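Local coordinates for FAD:protein FMN transferase (Vibrio cholerae, PDB 6NXI) that probably transfers the FMN moiety of FAD, with the help of magnesium, onto a threonine hydroxyl of a target flavoprotein, at residues 43-52 / 150-161; 199-207 / 295-306. All coordinates share one frame; numbering follows the deposited sequence. Where two conformers were deposited one is given.

Interaction 1 (43-52 / 150-161); sequences LEEVNDQMST and YVDLSTIAKGWG. With MG (magnesium ion), chain C; FAD (flavin-adenine dinucleotide), chain B.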
loop_
_atom_site.group_PDB
_atom_site.type_symbol
_atom_site.label_atom_id
_atom_site.label_comp_id
_atom_site.label_asym_id
_atom_site.label_seq_id
_atom_site.Cartn_x
_atom_site.Cartn_y
_atom_site.Cartn_z
ATOM N N LEU A 43 -10.730 -1.587 11.886
ATOM C CA LEU A 43 -10.103 -0.553 11.026
ATOM C C LEU A 43 -9.799 0.725 11.834
ATOM O O LEU A 43 -8.763 1.379 11.563
ATOM C CB LEU A 43 -10.991 -0.311 9.806
ATOM C CG LEU A 43 -11.017 -1.465 8.827
ATOM C CD1 LEU A 43 -12.032 -1.185 7.722
ATOM C CD2 LEU A 43 -9.646 -1.748 8.254
ATOM N N GLU A 44 -10.665 1.103 12.762
ATOM C CA GLU A 44 -10.395 2.232 13.681
ATOM C C GLU A 44 -9.132 1.939 14.475
ATOM O O GLU A 44 -8.338 2.827 14.606
ATOM C CB GLU A 44 -11.605 2.511 14.563
ATOM C CG GLU A 44 -12.603 3.359 13.811
ATOM C CD GLU A 44 -12.002 4.712 13.499
ATOM O OE1 GLU A 44 -11.685 4.983 12.320
ATOM O OE2 GLU A 44 -11.787 5.483 14.466
ATOM N N GLU A 45 -8.946 0.703 14.943
ATOM C CA GLU A 45 -7.680 0.322 15.620
ATOM C C GLU A 45 -6.478 0.533 14.682
ATOM O O GLU A 45 -5.440 0.973 15.127
ATOM C CB GLU A 45 -7.781 -1.111 16.124
ATOM C CG GLU A 45 -6.549 -1.596 16.879
ATOM C CD GLU A 45 -6.792 -2.972 17.484
ATOM O OE1 GLU A 45 -7.177 -3.897 16.728
ATOM O OE2 GLU A 45 -6.649 -3.093 18.744
ATOM N N VAL A 46 -6.570 0.104 13.420
ATOM C CA VAL A 46 -5.416 0.293 12.504
ATOM C C VAL A 46 -5.097 1.788 12.446
ATOM O O VAL A 46 -3.905 2.159 12.392
ATOM C CB VAL A 46 -5.728 -0.271 11.116
ATOM C CG1 VAL A 46 -4.635 0.092 10.152
ATOM C CG2 VAL A 46 -5.932 -1.789 11.104
ATOM N N ASN A 47 -6.137 2.602 12.344
ATOM C CA ASN A 47 -5.955 4.078 12.258
ATOM C C ASN A 47 -5.349 4.615 13.565
ATOM O O ASN A 47 -4.408 5.421 13.532
ATOM C CB ASN A 47 -7.258 4.779 11.917
ATOM C CG ASN A 47 -7.626 4.698 10.449
ATOM O OD1 ASN A 47 -7.134 5.526 9.670
ATOM N ND2 ASN A 47 -8.409 3.697 10.078
ATOM N N ASP A 48 -5.827 4.136 14.700
ATOM C CA ASP A 48 -5.283 4.566 16.015
ATOM C C ASP A 48 -3.860 4.062 16.248
ATOM O O ASP A 48 -3.176 4.622 17.136
ATOM C CB ASP A 48 -6.267 4.159 17.107
ATOM C CG ASP A 48 -7.524 5.023 17.134
ATOM O OD1 ASP A 48 -7.477 6.160 16.630
ATOM O OD2 ASP A 48 -8.515 4.557 17.669
ATOM N N GLN A 49 -3.437 2.998 15.575
ATOM C CA GLN A 49 -2.052 2.503 15.659
ATOM C C GLN A 49 -1.176 3.269 14.660
ATOM O O GLN A 49 -0.027 3.552 14.969
ATOM C CB GLN A 49 -2.061 1.009 15.434
ATOM C CG GLN A 49 -2.674 0.259 16.607
ATOM C CD GLN A 49 -2.869 -1.198 16.310
ATOM O OE1 GLN A 49 -3.057 -1.605 15.158
ATOM N NE2 GLN A 49 -3.068 -1.951 17.409
ATOM N N MET A 50 -1.666 3.480 13.439
ATOM C CA MET A 50 -0.746 3.722 12.311
ATOM C C MET A 50 -1.103 4.936 11.441
ATOM O O MET A 50 -0.365 5.126 10.436
ATOM C CB MET A 50 -0.633 2.449 11.468
ATOM C CG MET A 50 0.151 1.358 12.290
ATOM S SD MET A 50 0.298 -0.206 11.411
ATOM C CE MET A 50 -0.779 -1.330 12.307
ATOM N N SER A 51 -2.135 5.715 11.768
ATOM C CA SER A 51 -2.469 6.953 11.008
ATOM C C SER A 51 -1.466 8.076 11.305
ATOM O O SER A 51 -1.385 8.502 12.452
ATOM C CB SER A 51 -3.845 7.456 11.246
ATOM O OG SER A 51 -4.091 8.652 10.437
ATOM N N THR A 52 -0.792 8.605 10.290
ATOM C CA THR A 52 0.015 9.840 10.485
ATOM C C THR A 52 -0.856 11.061 10.762
ATOM O O THR A 52 -0.270 12.077 11.225
ATOM C CB THR A 52 0.905 10.117 9.275
ATOM O OG1 THR A 52 0.018 10.108 8.148
ATOM C CG2 THR A 52 2.040 9.125 9.215
ATOM N N TYR A 150 10.513 10.801 10.903
ATOM C CA TYR A 150 9.034 10.785 10.791
ATOM C C TYR A 150 8.673 9.612 9.883
ATOM O O TYR A 150 9.000 9.622 8.700
ATOM C CB TYR A 150 8.556 12.124 10.244
ATOM C CG TYR A 150 7.068 12.372 10.215
ATOM C CD1 TYR A 150 6.219 11.629 9.402
ATOM C CD2 TYR A 150 6.482 13.367 10.988
ATOM C CE1 TYR A 150 4.857 11.846 9.403
ATOM C CE2 TYR A 150 5.111 13.598 10.991
ATOM C CZ TYR A 150 4.292 12.856 10.161
ATOM O OH TYR A 150 2.943 13.103 10.199
ATOM N N VAL A 151 8.095 8.574 10.465
ATOM C CA VAL A 151 7.740 7.319 9.745
ATOM C C VAL A 151 6.308 7.491 9.250
ATOM O O VAL A 151 5.435 7.949 10.011
ATOM C CB VAL A 151 7.858 6.098 10.684
ATOM C CG1 VAL A 151 7.330 4.858 10.028
ATOM C CG2 VAL A 151 9.294 5.887 11.144
ATOM N N ASP A 152 6.107 7.121 7.994
ATOM C CA ASP A 152 4.827 7.179 7.262
ATOM C C ASP A 152 4.513 5.758 6.801
ATOM O O ASP A 152 5.353 5.171 6.092
ATOM C CB ASP A 152 5.033 8.102 6.078
ATOM C CG ASP A 152 3.844 8.226 5.155
ATOM O OD1 ASP A 152 2.838 7.578 5.381
ATOM O OD2 ASP A 152 3.957 9.037 4.216
ATOM N N LEU A 153 3.418 5.159 7.277
ATOM C CA LEU A 153 3.064 3.802 6.845
ATOM C C LEU A 153 1.923 3.843 5.822
ATOM O O LEU A 153 1.310 2.809 5.615
ATOM C CB LEU A 153 2.709 2.939 8.061
ATOM C CG LEU A 153 3.840 2.843 9.085
ATOM C CD1 LEU A 153 3.388 2.070 10.320
ATOM C CD2 LEU A 153 5.062 2.208 8.459
ATOM N N SER A 154 1.758 4.952 5.122
ATOM C CA SER A 154 0.659 5.099 4.119
ATOM C C SER A 154 0.739 4.029 3.040
ATOM O O SER A 154 -0.303 3.710 2.409
ATOM C CB SER A 154 0.735 6.496 3.513
ATOM O OG SER A 154 0.336 7.442 4.481
ATOM N N THR A 155 1.943 3.519 2.783
ATOM C CA THR A 155 2.226 2.656 1.624
ATOM C C THR A 155 1.886 1.231 1.977
ATOM O O THR A 155 2.018 0.402 1.084
ATOM C CB THR A 155 3.673 2.781 1.174
ATOM O OG1 THR A 155 3.773 2.324 -0.171
ATOM C CG2 THR A 155 4.653 2.029 2.018
ATOM N N ILE A 156 1.605 0.935 3.245
ATOM C CA ILE A 156 1.610 -0.496 3.663
ATOM C C ILE A 156 0.481 -0.756 4.633
ATOM O O ILE A 156 -0.012 -1.937 4.713
ATOM C CB ILE A 156 2.995 -0.873 4.197
ATOM C CG1 ILE A 156 3.131 -2.375 4.484
ATOM C CG2 ILE A 156 3.384 0.026 5.376
ATOM C CD1 ILE A 156 4.592 -2.796 4.800
ATOM N N ALA A 157 0.155 0.198 5.503
ATOM C CA ALA A 157 -0.865 -0.095 6.536
ATOM C C ALA A 157 -2.263 -0.238 5.905
ATOM O O ALA A 157 -3.134 -0.868 6.583
ATOM C CB ALA A 157 -0.826 0.940 7.609
ATOM N N LYS A 158 -2.528 0.223 4.684
ATOM C CA LYS A 158 -3.817 -0.062 4.010
ATOM C C LYS A 158 -3.929 -1.580 3.747
ATOM O O LYS A 158 -4.963 -2.165 4.058
ATOM C CB LYS A 158 -3.932 0.752 2.727
ATOM C CG LYS A 158 -5.319 1.171 2.309
ATOM C CD LYS A 158 -5.253 2.406 1.395
ATOM C CE LYS A 158 -4.674 2.045 0.054
ATOM N NZ LYS A 158 -5.042 3.013 -0.995
ATOM N N GLY A 159 -2.912 -2.190 3.145
ATOM C CA GLY A 159 -2.804 -3.641 2.912
ATOM C C GLY A 159 -2.966 -4.366 4.216
ATOM O O GLY A 159 -3.633 -5.381 4.257
ATOM N N TRP A 160 -2.331 -3.854 5.283
ATOM C CA TRP A 160 -2.481 -4.464 6.624
ATOM C C TRP A 160 -3.961 -4.476 7.014
ATOM O O TRP A 160 -4.435 -5.561 7.475
ATOM C CB TRP A 160 -1.642 -3.702 7.668
ATOM C CG TRP A 160 -1.883 -4.230 9.051
ATOM C CD1 TRP A 160 -2.583 -3.600 10.029
ATOM C CD2 TRP A 160 -1.417 -5.475 9.626
ATOM N NE1 TRP A 160 -2.604 -4.368 11.162
ATOM C CE2 TRP A 160 -1.920 -5.527 10.941
ATOM C CE3 TRP A 160 -0.647 -6.547 9.166
ATOM C CZ2 TRP A 160 -1.666 -6.606 11.778
ATOM C CZ3 TRP A 160 -0.403 -7.623 9.978
ATOM C CH2 TRP A 160 -0.930 -7.657 11.277
ATOM N N GLY A 161 -4.684 -3.349 6.870
ATOM C CA GLY A 161 -6.123 -3.306 7.249
ATOM C C GLY A 161 -6.906 -4.355 6.433
ATOM O O GLY A 161 -7.763 -5.049 6.983
HETATM MG MG MG C . 2.015 0.664 -1.240
HETATM P PA FAD B . 0.903 3.787 -2.289
HETATM O O1A FAD B . 1.313 3.921 -3.712
HETATM O O2A FAD B . 0.541 2.459 -1.752
HETATM O O5B FAD B . 2.019 4.419 -1.337
HETATM C C5B FAD B . 2.224 5.847 -1.506
HETATM C C4B FAD B . 2.254 6.554 -0.173
HETATM O O4B FAD B . 3.332 6.080 0.671
HETATM C C3B FAD B . 2.478 8.057 -0.334
HETATM O O3B FAD B . 1.220 8.730 -0.399
HETATM C C2B FAD B . 3.311 8.419 0.902
HETATM O O2B FAD B . 2.490 8.610 2.032
HETATM C C1B FAD B . 4.158 7.166 1.084
HETATM N N9A FAD B . 5.385 7.098 0.320
HETATM C C8A FAD B . 5.774 7.862 -0.790
HETATM N N7A FAD B . 6.897 7.428 -1.306
HETATM C C5A FAD B . 7.314 6.383 -0.506
HETATM C C6A FAD B . 8.452 5.563 -0.548
HETATM N N6A FAD B . 9.393 5.619 -1.506
HETATM N N1A FAD B . 8.520 4.585 0.377
HETATM C C2A FAD B . 7.564 4.517 1.326
HETATM N N3A FAD B . 6.442 5.236 1.461
HETATM C C4A FAD B . 6.386 6.172 0.499
HETATM N N1 FAD B . -5.336 10.279 4.224
HETATM C C2 FAD B . -6.039 11.374 4.677
HETATM O O2 FAD B . -6.257 12.340 3.912
HETATM N N3 FAD B . -6.540 11.432 5.938
HETATM C C4 FAD B . -6.360 10.420 6.845
HETATM O O4 FAD B . -6.797 10.516 7.983
HETATM C C4X FAD B . -5.613 9.272 6.420
HETATM N N5 FAD B . -5.410 8.289 7.274
HETATM C C5X FAD B . -4.683 7.202 6.848
HETATM C C6 FAD B . -4.433 6.150 7.752
HETATM C C7 FAD B . -3.717 5.022 7.408
HETATM C C7M FAD B . -3.492 3.929 8.428
HETATM C C8 FAD B . -3.230 4.915 6.084
HETATM C C8M FAD B . -2.428 3.720 5.640
HETATM C C9 FAD B . -3.466 5.954 5.177
HETATM C C9A FAD B . -4.194 7.100 5.527
HETATM N N10 FAD B . -4.426 8.168 4.652
HETATM C C10 FAD B . -5.137 9.283 5.061
HETATM C "C1'" FAD B . -3.990 8.076 3.242
HETATM C "C2'" FAD B . -2.538 8.310 3.024
HETATM O "O2'" FAD B . -2.186 9.642 3.385
HETATM C "C3'" FAD B . -2.213 8.095 1.536
HETATM O "O3'" FAD B . -2.877 9.017 0.701
HETATM C "C4'" FAD B . -2.614 6.735 0.997
HETATM O "O4'" FAD B . -2.338 5.746 1.976
HETATM C "C5'" FAD B . -1.959 6.444 -0.339
HETATM O "O5'" FAD B . -2.226 5.060 -0.674
HETATM P P FAD B . -1.914 4.546 -2.138
HETATM O O1P FAD B . -2.394 5.483 -3.152
HETATM O O2P FAD B . -2.348 3.099 -2.058
HETATM O O3P FAD B . -0.337 4.725 -2.090
HETATM O O HOH W 1 -4.072 -3.429 13.472
HETATM O O HOH W 2 0.848 5.756 8.102
HETATM O O HOH W 3 -1.078 7.705 7.250
HETATM O O HOH W 4 2.602 11.624 12.624
#

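Interaction 2 (199-207 / 295-306); sequences IAIEKPSVD and LMIVKTDDGFKE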
loop_
_atom_site.group_PDB
_atom_site.type_symbol
_atom_site.label_atom_id
_atom_site.label_comp_id
_atom_site.label_asym_id
_atom_site.label_seq_id
_atom_site.Cartn_x
_atom_site.Cartn_y
_atom_site.Cartn_z
ATOM N N ILE A 199 -11.356 -8.953 -10.970
ATOM C CA ILE A 199 -10.859 -7.576 -10.751
ATOM C C ILE A 199 -10.435 -7.071 -12.130
ATOM O O ILE A 199 -10.172 -7.864 -13.021
ATOM C CB ILE A 199 -9.709 -7.528 -9.719
ATOM C CG1 ILE A 199 -8.477 -8.182 -10.323
ATOM C CG2 ILE A 199 -10.130 -8.180 -8.379
ATOM C CD1 ILE A 199 -7.228 -7.932 -9.541
ATOM N N ALA A 200 -10.370 -5.776 -12.298
ATOM C CA ALA A 200 -9.923 -5.168 -13.572
ATOM C C ALA A 200 -8.555 -4.532 -13.400
ATOM O O ALA A 200 -8.311 -3.840 -12.402
ATOM C CB ALA A 200 -10.966 -4.182 -14.030
ATOM N N ILE A 201 -7.670 -4.802 -14.359
ATOM C CA ILE A 201 -6.408 -4.034 -14.502
ATOM C C ILE A 201 -6.631 -2.964 -15.571
ATOM O O ILE A 201 -7.004 -3.327 -16.682
ATOM C CB ILE A 201 -5.220 -4.942 -14.820
ATOM C CG1 ILE A 201 -5.143 -6.080 -13.789
ATOM C CG2 ILE A 201 -3.968 -4.067 -14.880
ATOM C CD1 ILE A 201 -3.757 -6.527 -13.448
ATOM N N GLU A 202 -6.451 -1.706 -15.184
ATOM C CA GLU A 202 -6.618 -0.531 -16.074
ATOM C C GLU A 202 -5.371 -0.460 -16.959
ATOM O O GLU A 202 -4.239 -0.498 -16.442
ATOM C CB GLU A 202 -6.872 0.752 -15.284
ATOM C CG GLU A 202 -8.205 0.777 -14.556
ATOM C CD GLU A 202 -9.449 0.930 -15.421
ATOM O OE1 GLU A 202 -9.342 1.466 -16.547
ATOM O OE2 GLU A 202 -10.532 0.507 -14.965
ATOM N N LYS A 203 -5.586 -0.427 -18.260
ATOM C CA LYS A 203 -4.496 -0.353 -19.254
ATOM C C LYS A 203 -4.607 1.021 -19.902
ATOM O O LYS A 203 -5.691 1.433 -20.294
ATOM C CB LYS A 203 -4.630 -1.477 -20.283
ATOM C CG LYS A 203 -4.754 -2.879 -19.717
ATOM C CD LYS A 203 -3.569 -3.313 -18.882
ATOM C CE LYS A 203 -3.527 -4.814 -18.678
ATOM N NZ LYS A 203 -3.401 -5.527 -19.976
ATOM N N PRO A 204 -3.516 1.801 -19.966
ATOM C CA PRO A 204 -3.526 3.067 -20.691
ATOM C C PRO A 204 -3.407 2.685 -22.165
ATOM O O PRO A 204 -2.850 1.631 -22.495
ATOM C CB PRO A 204 -2.297 3.785 -20.136
ATOM C CG PRO A 204 -1.337 2.637 -19.921
ATOM C CD PRO A 204 -2.193 1.478 -19.428
ATOM N N SER A 205 -3.980 3.523 -23.023
ATOM C CA SER A 205 -4.101 3.286 -24.479
ATOM C C SER A 205 -3.673 4.567 -25.192
ATOM O O SER A 205 -4.031 5.637 -24.688
ATOM C CB SER A 205 -5.514 2.911 -24.802
ATOM O OG SER A 205 -5.585 2.369 -26.094
ATOM N N VAL A 206 -2.927 4.481 -26.289
ATOM C CA VAL A 206 -2.498 5.696 -27.051
ATOM C C VAL A 206 -3.728 6.467 -27.556
ATOM O O VAL A 206 -3.594 7.697 -27.796
ATOM C CB VAL A 206 -1.541 5.364 -28.213
ATOM C CG1 VAL A 206 -0.206 4.884 -27.679
ATOM C CG2 VAL A 206 -2.139 4.375 -29.208
ATOM N N ASP A 207 -4.874 5.792 -27.742
ATOM C CA ASP A 207 -6.125 6.439 -28.222
ATOM C C ASP A 207 -6.840 7.086 -27.029
ATOM O O ASP A 207 -7.894 7.695 -27.243
ATOM C CB ASP A 207 -6.980 5.455 -29.017
ATOM C CG ASP A 207 -7.334 4.219 -28.207
ATOM O OD1 ASP A 207 -7.362 4.348 -26.964
ATOM O OD2 ASP A 207 -7.531 3.138 -28.820
ATOM N N LEU A 295 2.800 -6.974 -12.695
ATOM C CA LEU A 295 2.564 -6.348 -14.011
ATOM C C LEU A 295 2.913 -4.874 -13.878
ATOM O O LEU A 295 2.283 -4.136 -13.105
ATOM C CB LEU A 295 1.115 -6.553 -14.446
ATOM C CG LEU A 295 0.795 -6.000 -15.833
ATOM C CD1 LEU A 295 1.494 -6.817 -16.895
ATOM C CD2 LEU A 295 -0.707 -5.986 -16.054
ATOM N N MET A 296 3.871 -4.444 -14.680
ATOM C CA MET A 296 4.227 -3.017 -14.724
ATOM C C MET A 296 3.849 -2.478 -16.073
ATOM O O MET A 296 4.202 -3.135 -17.082
ATOM C CB MET A 296 5.711 -2.797 -14.575
ATOM C CG MET A 296 6.201 -3.117 -13.245
ATOM S SD MET A 296 7.773 -2.281 -13.241
ATOM C CE MET A 296 8.546 -3.155 -11.913
ATOM N N ILE A 297 3.156 -1.362 -16.053
ATOM C CA ILE A 297 2.834 -0.617 -17.288
ATOM C C ILE A 297 3.770 0.575 -17.353
ATOM O O ILE A 297 3.866 1.318 -16.379
ATOM C CB ILE A 297 1.365 -0.207 -17.269
ATOM C CG1 ILE A 297 0.482 -1.459 -17.184
ATOM C CG2 ILE A 297 1.084 0.642 -18.500
ATOM C CD1 ILE A 297 -0.944 -1.137 -17.075
ATOM N N VAL A 298 4.446 0.736 -18.486
ATOM C CA VAL A 298 5.457 1.808 -18.635
ATOM C C VAL A 298 5.137 2.589 -19.889
ATOM O O VAL A 298 4.590 2.001 -20.844
ATOM C CB VAL A 298 6.905 1.291 -18.618
ATOM C CG1 VAL A 298 7.039 0.194 -17.569
ATOM C CG2 VAL A 298 7.392 0.819 -19.964
ATOM N N LYS A 299 5.425 3.877 -19.807
ATOM C CA LYS A 299 5.304 4.826 -20.947
ATOM C C LYS A 299 6.539 4.656 -21.829
ATOM O O LYS A 299 7.639 4.848 -21.302
ATOM C CB LYS A 299 5.159 6.248 -20.393
ATOM C CG LYS A 299 5.035 7.354 -21.432
ATOM C CD LYS A 299 3.624 7.540 -21.951
ATOM C CE LYS A 299 3.598 8.408 -23.195
ATOM N NZ LYS A 299 3.896 7.620 -24.415
ATOM N N THR A 300 6.340 4.332 -23.108
ATOM C CA THR A 300 7.419 4.197 -24.120
ATOM C C THR A 300 7.486 5.501 -24.906
ATOM O O THR A 300 6.710 6.423 -24.629
ATOM C CB THR A 300 7.178 3.024 -25.069
ATOM O OG1 THR A 300 6.064 3.384 -25.885
ATOM C CG2 THR A 300 6.916 1.724 -24.340
ATOM N N ASP A 301 8.414 5.580 -25.847
ATOM C CA ASP A 301 8.603 6.806 -26.645
ATOM C C ASP A 301 7.289 7.243 -27.311
ATOM O O ASP A 301 7.030 8.467 -27.282
ATOM C CB ASP A 301 9.704 6.591 -27.674
ATOM C CG ASP A 301 10.126 7.881 -28.329
ATOM O OD1 ASP A 301 10.424 8.854 -27.573
ATOM O OD2 ASP A 301 10.113 7.898 -29.578
ATOM N N ASP A 302 6.495 6.325 -27.877
ATOM C CA ASP A 302 5.237 6.700 -28.585
ATOM C C ASP A 302 4.015 5.891 -28.103
ATOM O O ASP A 302 3.020 5.798 -28.829
ATOM C CB ASP A 302 5.442 6.598 -30.097
ATOM C CG ASP A 302 5.913 5.237 -30.589
ATOM O OD1 ASP A 302 6.012 4.315 -29.756
ATOM O OD2 ASP A 302 6.204 5.123 -31.808
ATOM N N GLY A 303 4.046 5.319 -26.912
ATOM C CA GLY A 303 2.873 4.609 -26.385
ATOM C C GLY A 303 3.153 4.045 -25.010
ATOM O O GLY A 303 3.680 4.779 -24.151
ATOM N N PHE A 304 2.765 2.798 -24.824
ATOM C CA PHE A 304 2.825 2.094 -23.528
ATOM C C PHE A 304 3.218 0.655 -23.799
ATOM O O PHE A 304 2.994 0.138 -24.922
ATOM C CB PHE A 304 1.491 2.141 -22.776
ATOM C CG PHE A 304 0.978 3.520 -22.495
ATOM C CD1 PHE A 304 1.385 4.206 -21.366
ATOM C CD2 PHE A 304 0.135 4.167 -23.392
ATOM C CE1 PHE A 304 0.955 5.497 -21.105
ATOM C CE2 PHE A 304 -0.321 5.450 -23.105
ATOM C CZ PHE A 304 0.124 6.128 -21.997
ATOM N N LYS A 305 3.800 0.038 -22.778
ATOM C CA LYS A 305 4.262 -1.355 -22.832
ATOM C C LYS A 305 3.963 -1.985 -21.471
ATOM O O LYS A 305 3.925 -1.256 -20.446
ATOM C CB LYS A 305 5.741 -1.371 -23.218
ATOM C CG LYS A 305 6.400 -2.735 -23.235
ATOM C CD LYS A 305 7.914 -2.656 -23.221
ATOM C CE LYS A 305 8.508 -2.482 -24.596
ATOM N NZ LYS A 305 9.977 -2.295 -24.518
ATOM N N GLU A 306 3.681 -3.273 -21.474
ATOM C CA GLU A 306 3.528 -4.034 -20.218
ATOM C C GLU A 306 4.733 -4.946 -20.052
ATOM O O GLU A 306 5.195 -5.543 -21.031
ATOM C CB GLU A 306 2.310 -4.948 -20.212
ATOM C CG GLU A 306 1.152 -4.427 -21.017
ATOM C CD GLU A 306 -0.124 -5.210 -20.780
ATOM O OE1 GLU A 306 -0.035 -6.431 -20.509
ATOM O OE2 GLU A 306 -1.190 -4.599 -20.897
#

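Interaction 1 (43-52 / 150-161)
Helix 43-50, which carries V46 and M50 against A157 and W160, runs nearly antiparallel to helix 157-161, at 154° between N-to-C directions with the axes 10.3 Å apart. M50 is the centre of the helix-helix part. Its CG stands beside the backbone N and anti to the carbonyl carbon (chi1 -70°), and a bend at chi3 turns the methyl away from L153: CG lies 3.9 Å from L153 CD1, whereas CE reaches W160 CD1 at 3.7 Å. The sulfur and the indole form a Met-aromatic contact, SD sitting obliquely, 33° off the five-membered ring's normal. V46 CG2 approaches the same W160 CD1 corner, and further back L43 CD2 packs on G161 CA. Beyond the helix, T52 buries about as much as M50: its CG2 packs 3.7 Å from V151 O and beside D152 CA, while T52 CB and O lie by Y150 OH.

Polar links between the segments run through water. One molecule lies in the indole plane, accepting from W160 NE1 and donating to Q49 OE1. A second donates to M50 O at 2.7 Å and accepts from L153 N, linking M50 to the loop leading into helix 157-161; a third accepts from T52 N and donates to S154 OG. Around this frame lies the FAD and magnesium site of the ApbE family. A157 CB, which touches M50 SD, is also 3.8 Å from FAD C8M, so the packed helices wall the flavin's dimethylbenzene ring.

Before the helix, D152 OD1 takes two bonds from S154: its N comes from above the carboxylate plane, closing an Asx turn, and its OG meets the syn lone pair. With OD1 so held, OD2 accepts from FAD O2B at 2.7 Å. T155 O binds magnesium, whose shell D269 and T273 extend.

Interaction 2 (199-207 / 295-306)
P204 sits over one face of the F304 ring, its CB 3.7 Å from the ring centroid and 6° off the normal, a well-centred CH-pi contact. The same proline meets I297 tip to tip, and P204 CG to I297 CG2 is a tight 3.4 Å. With phenylalanine CG beside the backbone N (chi1 -58°), the F304 ring is presented to the proline, and I297 and F304, diagonally placed on the two antiparallel strands, receive it together. I297 CD1 additionally rests 3.4 Å from the carbonyl oxygen E202 O. Strands 199-203 and 295-299 point in similar directions, 15° apart, but their axes are 9.3 Å from each other: no backbone pairing joins them, I297 and L295 bridge the gap by their side chains, and strand 199-203 takes its backbone partner from strand 211-215. The contact thus lays that two-stranded hairpin against the edge region of the eight-stranded sheet.

At the buried end I201 CG2 and L295 CD2 pack normally at 4.0 Å. The rim differs: the exposed V206 lays CG1 against G303 CA and the carbonyl oxygen of exposed D302, and the K203-E306 pair is partly exposed.

K203 bends at chi2 and chi4 to bring NZ to the syn lone pair of E306 OE2, 2.6 Å away, crossing the extended glutamate at about a right angle. E213 forms a second salt bridge with K203 NZ, so the ammonium group would be expected to stay protonated. E213 belongs to the same hairpin as K203; the charged link across the contact is therefore the K203-E306 bridge, which adds a partly exposed ionic contact to an apolar one.

How the interactions relate
Interaction 1 closes before interaction 2 opens along the chain, so the two are in series; their centres are about 30 Å apart and their nearest atoms about 14 Å. They share no helix or strand. Interaction 1 joins helices 32-50 and 157-171 about 10 Å from the centre of the chain, at the FAD and magnesium site. Interaction 2 lies about 21 Å from that centre, where hairpin 199-215 meets strands 294-299 and 304-308 at one edge of the eight-stranded antiparallel sheet, 304-308 being the outermost strand. One contact therefore shapes the buried cofactor site, while the other is peripheral packing, away from the annotated sites, that attaches a small accessory sheet to the main one.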